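Local coordinates for protein glycoside Hydrolase (Bacteroides uniformis, PDB 5T9X) that probably hydrolyses agarose or related red-algal galactans as a family 16 glycoside hydrolase of a human gut symbiont, at residues S114-G118 with C119-E123. Sequence-based numbering, arbitrary orientation.
Sequences SVSDG and CLRIE. With NA (sodium ion), chain D.
Arg121 reaches across a tight beta hairpin to Ser116. With CG anti to the carbonyl carbon and an extended chi2 (171°), Arg121 CD lies 3.2 Å from Ser116 OG; the bend at chi3 (55°) then turns the guanidinium obliquely to that hydroxyl. A water in the guanidinium plane, at the edge, accepts from Arg121 NH1 and donates to Ser116 O. Replacing Arg121 by an alanine would probably leave this water without its arginine partner and the Ser116 side chain less covered. Ser114 shares the face, and a second water links its OG to Arg121 O. On the other face, Val115 CG2 meets Leu120 CD1 at 4.0 Å, crossing at a slant.

Ser114 and Arg121 form a hydrogen-bonded antiparallel pair, with Arg121 N to Ser114 O at 2.7 Å. Ser116 and Cys119 close a type I' turn. Cys119 N donates to Ser116 O (3.2 Å) from well above the carbonyl plane, and Ser116 N bonds back to Cys119 O. Gly118 turns its O to the sodium ion at 2.4 Å, a site shared with Glu51, Asp75, Asn77 and Asp332. Strand 119-122 pairs on with strand 329-341, while Leu120 packs on Ile301 of the other sheet, consistent with the GH16 beta-jelly-roll sandwich.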
loop_
_atom_site.group_PDB
_atom_site.type_symbol
_atom_site.label_atom_id
_atom_site.label_comp_id
_atom_site.label_asym_id
_atom_site.label_seq_id
_atom_site.Cartn_x
_atom_site.Cartn_y
_atom_site.Cartn_z
ATOM N N SER A 114 -3.641 -3.576 14.866
ATOM C CA SER A 114 -4.433 -2.890 15.868
ATOM C C SER A 114 -4.663 -1.425 15.529
ATOM O O SER A 114 -4.080 -0.876 14.595
ATOM C CB SER A 114 -3.762 -3.018 17.248
ATOM O OG SER A 114 -2.516 -2.331 17.310
ATOM N N VAL A 115 -5.555 -0.813 16.299
ATOM C CA VAL A 115 -5.848 0.605 16.213
ATOM C C VAL A 115 -5.778 1.187 17.627
ATOM O O VAL A 115 -6.430 0.678 18.551
ATOM C CB VAL A 115 -7.229 0.852 15.616
ATOM C CG1 VAL A 115 -7.434 2.338 15.411
ATOM C CG2 VAL A 115 -7.373 0.107 14.299
ATOM N N SER A 116 -4.958 2.224 17.775
ATOM C CA SER A 116 -4.788 2.944 19.028
ATOM C C SER A 116 -4.057 4.253 18.797
ATOM O O SER A 116 -3.247 4.365 17.867
ATOM C CB SER A 116 -4.005 2.104 20.040
ATOM O OG SER A 116 -2.626 2.138 19.766
ATOM N N ASP A 117 -4.332 5.228 19.665
ATOM C CA ASP A 117 -3.694 6.545 19.596
ATOM C C ASP A 117 -3.939 7.258 18.232
ATOM O O ASP A 117 -3.090 7.976 17.709
ATOM C CB ASP A 117 -2.199 6.374 19.885
ATOM C CG ASP A 117 -1.586 7.586 20.549
ATOM O OD1 ASP A 117 -1.706 7.699 21.794
ATOM O OD2 ASP A 117 -0.964 8.411 19.833
ATOM N N GLY A 118 -5.112 7.036 17.658
ATOM C CA GLY A 118 -5.492 7.640 16.399
ATOM C C GLY A 118 -4.917 7.040 15.114
ATOM O O GLY A 118 -5.102 7.660 14.052
ATOM N N CYS A 119 -4.249 5.872 15.178
ATOM C CA CYS A 119 -3.718 5.215 13.988
ATOM C C CYS A 119 -4.015 3.732 13.886
ATOM O O CYS A 119 -4.059 3.029 14.883
ATOM C CB CYS A 119 -2.212 5.330 13.945
ATOM S SG CYS A 119 -1.673 7.022 13.880
ATOM N N LEU A 120 -4.155 3.273 12.648
ATOM C CA LEU A 120 -3.994 1.869 12.307
ATOM C C LEU A 120 -2.511 1.558 12.466
ATOM O O LEU A 120 -1.665 2.304 11.995
ATOM C CB LEU A 120 -4.421 1.634 10.870
ATOM C CG LEU A 120 -4.217 0.232 10.332
ATOM C CD1 LEU A 120 -5.031 -0.765 11.138
ATOM C CD2 LEU A 120 -4.595 0.197 8.865
ATOM N N ARG A 121 -2.211 0.473 13.156
ATOM C CA ARG A 121 -0.844 0.111 13.478
ATOM C C ARG A 121 -0.607 -1.329 13.026
ATOM O O ARG A 121 -1.384 -2.227 13.376
ATOM C CB ARG A 121 -0.588 0.236 14.986
ATOM C CG ARG A 121 -0.992 1.574 15.627
ATOM C CD ARG A 121 -0.899 1.536 17.161
ATOM N NE ARG A 121 0.449 1.122 17.536
ATOM C CZ ARG A 121 1.497 1.935 17.710
ATOM N NH1 ARG A 121 1.376 3.281 17.634
ATOM N NH2 ARG A 121 2.688 1.379 17.982
ATOM N N ILE A 122 0.445 -1.533 12.233
ATOM C CA ILE A 122 0.822 -2.860 11.802
ATOM C C ILE A 122 2.205 -3.143 12.325
ATOM O O ILE A 122 3.131 -2.470 11.938
ATOM C CB ILE A 122 0.815 -2.961 10.278
ATOM C CG1 ILE A 122 -0.563 -2.603 9.770
ATOM C CG2 ILE A 122 1.202 -4.377 9.808
ATOM C CD1 ILE A 122 -0.698 -2.777 8.283
ATOM N N GLU A 123 2.343 -4.144 13.196
ATOM C CA GLU A 123 3.657 -4.487 13.748
ATOM C C GLU A 123 4.358 -5.651 13.027
ATOM O O GLU A 123 3.756 -6.379 12.260
ATOM C CB GLU A 123 3.615 -4.675 15.289
ATOM C CG GLU A 123 2.835 -5.848 15.900
ATOM C CD GLU A 123 3.243 -6.137 17.374
ATOM O OE1 GLU A 123 3.703 -5.191 18.074
ATOM O OE2 GLU A 123 3.126 -7.309 17.836
HETATM NA NA NA D . -6.412 9.249 12.931
HETATM O O HOH W 1 -0.570 -3.236 15.743
HETATM O O HOH W 2 -0.501 4.905 17.094
#